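Side-chain contacts in endoglucanase (Mytilus edulis, PDB 1WC2), which hydrolyses internal beta-1,4-glucosidic linkages in cellulose and related beta-glucans, and also shows expansin activity: residues 39-42 against 43-46; 56-59 against 60-64; 159-162 against 163-167; 167-170 against 171-174. All coordinates share one frame; numbering follows the deposited sequence.

How the contacts relate
Contacts 1, 3 and 4 lie at the surface, and contact 2 is partly buried. Contacts 3 and 4 share Thr167 and hold the two ends of the link between helices 157-163 and 170-173, the first leaving a helix through histidines and a turn, the second starting one with a capping box. Contact 1 joins that region from an earlier loop, the Trp43 indole packing on Pro168 and on the backbone carbonyl of Met172, while Gly46 touches Arg166 of contact 3. Contact 2 stands apart, its centre about 21 Å or more from the other three, and is built round one carboxylate. Contact 1 instead pairs stacked amides with an offset, hardly overlapping Phe41-Trp43 pair and bridging waters.

Contact 1: 39-42 against 43-46; sequences AQFG and WNAG
The Phe41 and Trp43 rings run abreast, 23° from parallel, offset so that little of one covers the other. A chi1 of 53° folds the Trp43 indole back beneath Phe41 CB and Asn44 OD1, which share one of its faces. Phe41 CB sits 3.9 Å from the centroid of the five-membered ring, a CH-pi contact, and Asn44 OD1 stands 3.8 Å above the ring plane. A second flat pair stacks nearby: the amides of Gln40 and Asn44 are only 11° from parallel, with Gln40 OE1 3.5 Å from Asn44 CB. All this belongs to the loop between strands 14-22 and 49-53 of the double-psi beta barrel of family 45 glycosidases. The Gln40 side chain is about 5 Å from that of Asp24, the nucleophile by similarity, and its NE2 donates to the carbonyls of Asp24 and His26. The other polar ends are held too, Trp43 NE1 by Gln175 and Asn44 ND2 by the Cys32 carbonyl. Water 1 ties the loop across, donating to Gln40 OE1 (3.1 Å) and Phe41 O (2.7 Å) while accepting from Ala45 N. Water 2 donates to Gly42 O (2.7 Å) and accepts from Gly46 N.

Contact 2: 56-59 against 60-64; sequences YFDS and GNKGW
Asp58 meets Lys62 through its carboxylate, and one oxygen does most of the work. With CG anti to the backbone N (chi1 -165°), the carboxylate is directed toward the 60-62 backbone, where OD1 meets two N-H groups. Lys62 N donates to Asp58 OD1 along a nearly straight 3.2 Å bond, arriving from above the carboxylate plane, and Gly60 N adds a weak bond to the same oxygen at 3.0 Å. The Lys62 methylenes press against it as well, CG 3.3 Å from Asp58 OD1. The ring of buried Phe57 is packed as closely: Lys62 O lies at its edge, 3.4 Å from Phe57 CD2, while Gln54 NE2 donates to the same carbonyl, and the ring side chain also rests on Cys30 and Cys69. Towards solvent the contact thins out. The Lys62 chain runs on extended, leaving NZ 4.8 Å from Asp58 OD2, and water 3 spans the gap by donating to OD2 (2.8 Å) and accepting from NZ. Asp58 OD2 has a firmer partner in the backbone N of Gln67. Asn61 N closes on Asp58 O at 3.0 Å, making a type I beta turn straight after helix 54-57, its first-position aspartate accepting from Lys62 N and, weakly, from Gly60 N.

Contact 3: 159-162 against 163-167; sequences SEHN and HDHRT
The backbone N-H of Asp164 donates to Glu160 O (3.1 Å), with His163 N bonded weakly there too, as helix 157-163 runs out into a type I beta turn from Asp164 to Thr167. His161 reaches over that turn: with CG anti to its own backbone N (chi1 175°), the imidazole swings to where ND1 donates to Thr167 O at 2.7 Å, an acceptor lying only 6° out of the ring plane. His165 CD2 sits over one face of this imidazole, towards its rim, the two rings oblique at 31°. Here the chain leaves helix 157-163 on its way to helix 170-173, at the surface of the double-psi barrel, and the turn is braced by an Asx turn, Arg166 N donating to Asp164 OD1. Arg166 then grips the same carboxylate side-on in a salt bridge: NE meets OD1 at 3.1 Å and NH2 meets OD2 at 2.9 Å, both oxygens using their syn lone pairs. Lys95 is a second cationic partner of OD2, so the aspartate probably stays ionised. One face of the His163 ring lies over Ser159 O, while Glu160 OE1 comes to the ring edge, 3.3 Å from His163 CD2. Water 4 links Glu160 OE2 with His163 NE2 (2.9 Å from the water), and water 5 likewise lies between Asn162 O and His165 NE2.

Contact 4: 167-170 against 171-174; sequences TPSN and SMYG
Ser169 and Met172 form a capping box at the start of helix 170-173, a short surface helix that follows helix 157-163 and lies beside strand 94-100 of the double-psi barrel. Ser169 is the N-cap. A chi1 of 66° tucks its OG in over its own backbone, which brings the oxygen to the N-H groups of the first turn, where Met172 N donates to Ser169 OG at 3.2 Å with an N-H...O angle of 160°. The reciprocal half of the box is made by sulfur: Ser169 N points at Met172 SD, 3.5 Å away, a straight but weak bond. The methionine chain also passes alongside the hydroxyl, Met172 CG lying 3.4 Å from Ser169 OG. Behind the cap the regular helical bonds begin. Tyr173 N donates to Ser169 O at 3.2 Å and Gly174 N to Asn170 O at 3.0 Å. Asn170 N, the first of the helix, donates to Asp158 OD1, tying it to helix 157-163. On the side of strand 94-100, Pro168 and Tyr173 both rest on Met98, and the Tyr173 side chain also touches Cys69 and Cys178. The thioether of Met172 finishes the contact: bent at its last torsion (chi3 72°), it turns its methyl onto the buried proline, Met172 CE lying 4.0 Å from Pro168 CB.

Contact 1: 39-42 against 43-46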
# COMPACT_ATOMS: atom_id res chain seq x y z
N ALA A 39 -12.89 15.31 3.21
CA ALA A 39 -13.61 14.07 2.98
C ALA A 39 -13.11 13.33 1.73
O ALA A 39 -12.61 13.94 0.79
CB ALA A 39 -15.10 14.33 2.83
N GLN A 40 -13.27 12.02 1.74
CA GLN A 40 -13.02 11.18 0.57
C GLN A 40 -14.19 11.22 -0.42
O GLN A 40 -15.31 11.65 -0.09
CB GLN A 40 -12.80 9.74 1.02
CG GLN A 40 -11.58 9.56 1.89
CD GLN A 40 -11.46 8.18 2.51
OE1 GLN A 40 -12.39 7.37 2.43
NE2 GLN A 40 -10.33 7.91 3.13
N PHE A 41 -13.91 10.75 -1.65
CA PHE A 41 -14.98 10.43 -2.59
C PHE A 41 -15.75 9.22 -2.07
O PHE A 41 -15.38 8.62 -1.06
CB PHE A 41 -14.41 10.13 -3.99
CG PHE A 41 -13.82 11.34 -4.67
CD1 PHE A 41 -12.50 11.34 -5.11
CD2 PHE A 41 -14.59 12.48 -4.87
CE1 PHE A 41 -11.99 12.44 -5.74
CE2 PHE A 41 -14.06 13.58 -5.49
CZ PHE A 41 -12.76 13.57 -5.92
N GLY A 42 -16.85 8.87 -2.74
CA GLY A 42 -17.65 7.74 -2.34
C GLY A 42 -16.97 6.39 -2.54
O GLY A 42 -17.31 5.44 -1.84
N TRP A 43 -16.03 6.31 -3.49
CA TRP A 43 -15.39 5.04 -3.86
C TRP A 43 -14.22 4.60 -2.98
O TRP A 43 -13.87 3.41 -2.97
CB TRP A 43 -14.94 5.06 -5.35
CG TRP A 43 -14.06 6.22 -5.80
CD1 TRP A 43 -14.48 7.36 -6.44
CD2 TRP A 43 -12.63 6.30 -5.74
NE1 TRP A 43 -13.40 8.16 -6.74
CE2 TRP A 43 -12.26 7.55 -6.30
CE3 TRP A 43 -11.63 5.48 -5.21
CZ2 TRP A 43 -10.94 7.96 -6.40
CZ3 TRP A 43 -10.32 5.89 -5.31
CH2 TRP A 43 -9.99 7.13 -5.87
N ASN A 44 -13.64 5.51 -2.22
CA ASN A 44 -12.38 5.17 -1.55
C ASN A 44 -12.56 4.07 -0.49
O ASN A 44 -11.73 3.17 -0.35
CB ASN A 44 -11.73 6.37 -0.82
CG ASN A 44 -11.58 7.63 -1.67
OD1 ASN A 44 -12.50 8.06 -2.35
ND2 ASN A 44 -10.43 8.30 -1.53
N ALA A 45 -13.64 4.16 0.28
CA ALA A 45 -13.79 3.33 1.48
C ALA A 45 -13.83 1.83 1.19
O ALA A 45 -13.37 1.03 2.01
CB ALA A 45 -15.04 3.74 2.27
N GLY A 46 -14.40 1.45 0.03
CA GLY A 46 -14.60 0.07 -0.33
C GLY A 46 -13.60 -0.42 -1.36
O GLY A 46 -13.69 -1.57 -1.79
O HOH W 1 -15.00 6.75 0.83
O HOH W 2 -16.60 2.85 -1.27

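Contact 2: 56-59 against 60-64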
# COMPACT_ATOMS: atom_id res chain seq x y z
N TYR A 56 8.85 5.94 -0.54
CA TYR A 56 8.19 5.47 -1.76
C TYR A 56 7.08 6.41 -2.25
O TYR A 56 6.96 6.69 -3.45
CB TYR A 56 7.65 4.03 -1.63
CG TYR A 56 7.33 3.47 -3.01
CD1 TYR A 56 8.36 2.96 -3.82
CD2 TYR A 56 6.05 3.52 -3.56
CE1 TYR A 56 8.12 2.52 -5.11
CE2 TYR A 56 5.80 3.07 -4.87
CZ TYR A 56 6.85 2.57 -5.63
OH TYR A 56 6.65 2.14 -6.93
N PHE A 57 6.29 6.94 -1.33
CA PHE A 57 5.29 7.95 -1.67
C PHE A 57 5.93 9.10 -2.46
O PHE A 57 5.41 9.53 -3.51
CB PHE A 57 4.62 8.45 -0.38
CG PHE A 57 3.57 9.52 -0.59
CD1 PHE A 57 2.27 9.17 -0.93
CD2 PHE A 57 3.89 10.86 -0.47
CE1 PHE A 57 1.31 10.17 -1.14
CE2 PHE A 57 2.93 11.85 -0.67
CZ PHE A 57 1.65 11.51 -1.01
N ASP A 58 7.05 9.58 -1.95
CA ASP A 58 7.80 10.66 -2.57
C ASP A 58 9.22 10.71 -1.99
O ASP A 58 9.40 10.96 -0.79
CB ASP A 58 7.15 12.03 -2.34
CG ASP A 58 7.72 13.06 -3.26
OD1 ASP A 58 8.64 13.80 -2.82
OD2 ASP A 58 7.31 13.14 -4.44
N SER A 59 10.22 10.51 -2.84
CA SER A 59 11.62 10.46 -2.39
C SER A 59 12.14 11.82 -1.92
O SER A 59 13.12 11.88 -1.18
CB SER A 59 12.52 9.91 -3.50
OG SER A 59 12.61 10.83 -4.55
N GLY A 60 11.50 12.89 -2.38
CA GLY A 60 11.79 14.23 -1.92
C GLY A 60 11.07 14.63 -0.64
O GLY A 60 11.08 15.80 -0.26
N ASN A 61 10.44 13.66 0.03
CA ASN A 61 9.78 13.86 1.32
C ASN A 61 8.49 14.69 1.24
O ASN A 61 8.03 15.19 2.26
CB ASN A 61 10.76 14.46 2.34
CG ASN A 61 10.31 14.26 3.78
OD1 ASN A 61 10.43 15.17 4.61
ND2 ASN A 61 9.82 13.08 4.09
N LYS A 62 7.87 14.80 0.08
CA LYS A 62 6.59 15.52 0.01
C LYS A 62 5.49 14.81 0.83
O LYS A 62 5.45 13.58 0.90
CB LYS A 62 6.12 15.65 -1.44
CG LYS A 62 6.94 16.59 -2.33
CD LYS A 62 6.40 16.60 -3.77
CE LYS A 62 7.05 17.68 -4.64
NZ LYS A 62 6.67 17.56 -6.07
N GLY A 63 4.62 15.63 1.41
CA GLY A 63 3.43 15.16 2.11
C GLY A 63 2.13 15.33 1.33
O GLY A 63 1.05 15.08 1.88
N TRP A 64 2.22 15.74 0.06
CA TRP A 64 1.07 16.08 -0.77
C TRP A 64 1.49 15.87 -2.23
O TRP A 64 2.56 16.33 -2.63
CB TRP A 64 0.68 17.54 -0.53
CG TRP A 64 -0.34 18.16 -1.45
CD1 TRP A 64 -0.13 19.18 -2.37
CD2 TRP A 64 -1.74 17.88 -1.49
NE1 TRP A 64 -1.31 19.53 -2.97
CE2 TRP A 64 -2.32 18.74 -2.47
CE3 TRP A 64 -2.58 16.99 -0.82
CZ2 TRP A 64 -3.68 18.72 -2.78
CZ3 TRP A 64 -3.94 16.97 -1.13
CH2 TRP A 64 -4.47 17.84 -2.10
O HOH W 3 7.42 14.73 -6.71

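Contact 3: 159-162 against 163-167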
# COMPACT_ATOMS: atom_id res chain seq x y z
N SER A 159 -6.02 -2.48 -16.20
CA SER A 159 -5.97 -3.93 -16.43
C SER A 159 -6.47 -4.70 -15.22
O SER A 159 -7.21 -5.67 -15.35
CB SER A 159 -4.55 -4.37 -16.80
OG SER A 159 -4.10 -3.67 -17.95
N GLU A 160 -6.05 -4.25 -14.03
CA GLU A 160 -6.43 -4.93 -12.80
C GLU A 160 -7.86 -4.59 -12.35
O GLU A 160 -8.56 -5.45 -11.81
CB GLU A 160 -5.39 -4.63 -11.72
CG GLU A 160 -3.99 -5.10 -12.11
CD GLU A 160 -3.89 -6.59 -12.42
OE1 GLU A 160 -4.67 -7.39 -11.86
OE2 GLU A 160 -3.02 -6.96 -13.23
N HIS A 161 -8.30 -3.35 -12.58
CA HIS A 161 -9.70 -2.94 -12.34
C HIS A 161 -10.67 -3.87 -13.08
O HIS A 161 -11.72 -4.23 -12.54
CB HIS A 161 -9.92 -1.47 -12.76
CG HIS A 161 -11.35 -1.01 -12.64
ND1 HIS A 161 -11.93 -0.70 -11.43
CD2 HIS A 161 -12.31 -0.84 -13.58
CE1 HIS A 161 -13.19 -0.36 -11.63
NE2 HIS A 161 -13.44 -0.43 -12.93
N ASN A 162 -10.30 -4.29 -14.28
CA ASN A 162 -11.13 -5.21 -15.06
C ASN A 162 -11.40 -6.55 -14.36
O ASN A 162 -12.50 -7.10 -14.49
CB ASN A 162 -10.50 -5.52 -16.42
CG ASN A 162 -10.44 -4.32 -17.34
OD1 ASN A 162 -11.29 -3.43 -17.27
ND2 ASN A 162 -9.44 -4.30 -18.21
N HIS A 163 -10.39 -7.08 -13.66
CA HIS A 163 -10.52 -8.34 -12.92
C HIS A 163 -11.23 -8.17 -11.57
O HIS A 163 -11.90 -9.11 -11.11
CB HIS A 163 -9.15 -8.99 -12.63
CG HIS A 163 -8.21 -9.05 -13.80
ND1 HIS A 163 -8.56 -9.60 -15.01
CD2 HIS A 163 -6.92 -8.66 -13.92
CE1 HIS A 163 -7.52 -9.53 -15.84
NE2 HIS A 163 -6.52 -8.96 -15.19
N ASP A 164 -11.04 -7.02 -10.93
CA ASP A 164 -11.67 -6.73 -9.64
C ASP A 164 -11.93 -5.24 -9.56
O ASP A 164 -10.99 -4.44 -9.42
CB ASP A 164 -10.79 -7.22 -8.48
CG ASP A 164 -11.53 -7.28 -7.15
OD1 ASP A 164 -12.37 -6.40 -6.87
OD2 ASP A 164 -11.28 -8.18 -6.33
N HIS A 165 -13.20 -4.87 -9.61
CA HIS A 165 -13.59 -3.47 -9.69
C HIS A 165 -13.18 -2.68 -8.45
O HIS A 165 -13.15 -1.46 -8.50
CB HIS A 165 -15.09 -3.32 -9.95
CG HIS A 165 -15.55 -3.90 -11.26
ND1 HIS A 165 -16.86 -4.26 -11.48
CD2 HIS A 165 -14.88 -4.18 -12.40
CE1 HIS A 165 -16.98 -4.75 -12.71
NE2 HIS A 165 -15.80 -4.70 -13.29
N ARG A 166 -12.87 -3.37 -7.34
CA ARG A 166 -12.38 -2.69 -6.14
C ARG A 166 -11.03 -2.02 -6.36
O ARG A 166 -10.72 -1.08 -5.67
CB ARG A 166 -12.32 -3.66 -4.95
CG ARG A 166 -13.69 -4.07 -4.43
CD ARG A 166 -13.66 -5.15 -3.36
NE ARG A 166 -13.12 -6.41 -3.87
CZ ARG A 166 -13.00 -7.53 -3.16
NH1 ARG A 166 -13.42 -7.58 -1.90
NH2 ARG A 166 -12.50 -8.62 -3.72
N THR A 167 -10.22 -2.50 -7.30
CA THR A 167 -9.00 -1.77 -7.68
C THR A 167 -9.42 -0.57 -8.52
O THR A 167 -10.00 -0.78 -9.59
CB THR A 167 -8.06 -2.65 -8.52
OG1 THR A 167 -7.61 -3.78 -7.75
CG2 THR A 167 -6.80 -1.90 -8.96
O HOH W 4 -3.76 -8.36 -15.80
O HOH W 5 -14.89 -5.44 -15.85

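Contact 4: 167-170 against 171-174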
# COMPACT_ATOMS: atom_id res chain seq x y z
N THR A 167 -10.22 -2.50 -7.30
CA THR A 167 -9.00 -1.77 -7.68
C THR A 167 -9.42 -0.57 -8.52
O THR A 167 -10.00 -0.78 -9.59
CB THR A 167 -8.06 -2.65 -8.52
OG1 THR A 167 -7.61 -3.78 -7.75
CG2 THR A 167 -6.80 -1.90 -8.96
N PRO A 168 -9.19 0.67 -8.08
CA PRO A 168 -9.62 1.83 -8.88
C PRO A 168 -8.97 1.90 -10.25
O PRO A 168 -7.81 1.52 -10.43
CB PRO A 168 -9.21 3.02 -8.01
CG PRO A 168 -9.16 2.47 -6.63
CD PRO A 168 -8.56 1.10 -6.82
N SER A 169 -9.72 2.43 -11.22
CA SER A 169 -9.21 2.71 -12.56
C SER A 169 -8.42 4.01 -12.62
O SER A 169 -8.50 4.87 -11.74
CB SER A 169 -10.39 2.80 -13.53
OG SER A 169 -11.18 3.93 -13.20
N ASN A 170 -7.67 4.19 -13.70
CA ASN A 170 -7.02 5.46 -13.95
C ASN A 170 -8.01 6.63 -14.05
O ASN A 170 -7.72 7.73 -13.59
CB ASN A 170 -6.14 5.39 -15.21
CG ASN A 170 -4.93 4.46 -15.02
OD1 ASN A 170 -4.26 4.49 -13.98
ND2 ASN A 170 -4.66 3.64 -16.03
N SER A 171 -9.18 6.39 -14.64
CA SER A 171 -10.24 7.39 -14.69
C SER A 171 -10.64 7.88 -13.29
O SER A 171 -10.85 9.07 -13.07
CB SER A 171 -11.48 6.83 -15.41
OG SER A 171 -12.58 7.72 -15.31
N MET A 172 -10.78 6.94 -12.36
CA MET A 172 -11.08 7.29 -10.98
C MET A 172 -9.99 8.15 -10.36
O MET A 172 -10.29 9.15 -9.70
CB MET A 172 -11.35 6.03 -10.15
CG MET A 172 -12.67 5.37 -10.56
SD MET A 172 -12.85 3.66 -10.11
CE MET A 172 -13.03 3.84 -8.61
N TYR A 173 -8.73 7.79 -10.57
CA TYR A 173 -7.64 8.62 -10.05
C TYR A 173 -7.68 10.05 -10.64
O TYR A 173 -7.30 11.02 -9.98
CB TYR A 173 -6.25 7.97 -10.26
CG TYR A 173 -5.18 8.87 -9.68
CD1 TYR A 173 -5.12 9.13 -8.31
CD2 TYR A 173 -4.27 9.53 -10.50
CE1 TYR A 173 -4.17 10.00 -7.78
CE2 TYR A 173 -3.32 10.40 -9.97
CZ TYR A 173 -3.30 10.64 -8.61
OH TYR A 173 -2.40 11.51 -8.04
N GLY A 174 -8.18 10.18 -11.87
CA GLY A 174 -8.35 11.49 -12.50
C GLY A 174 -9.24 12.46 -11.74
O GLY A 174 -9.16 13.67 -11.97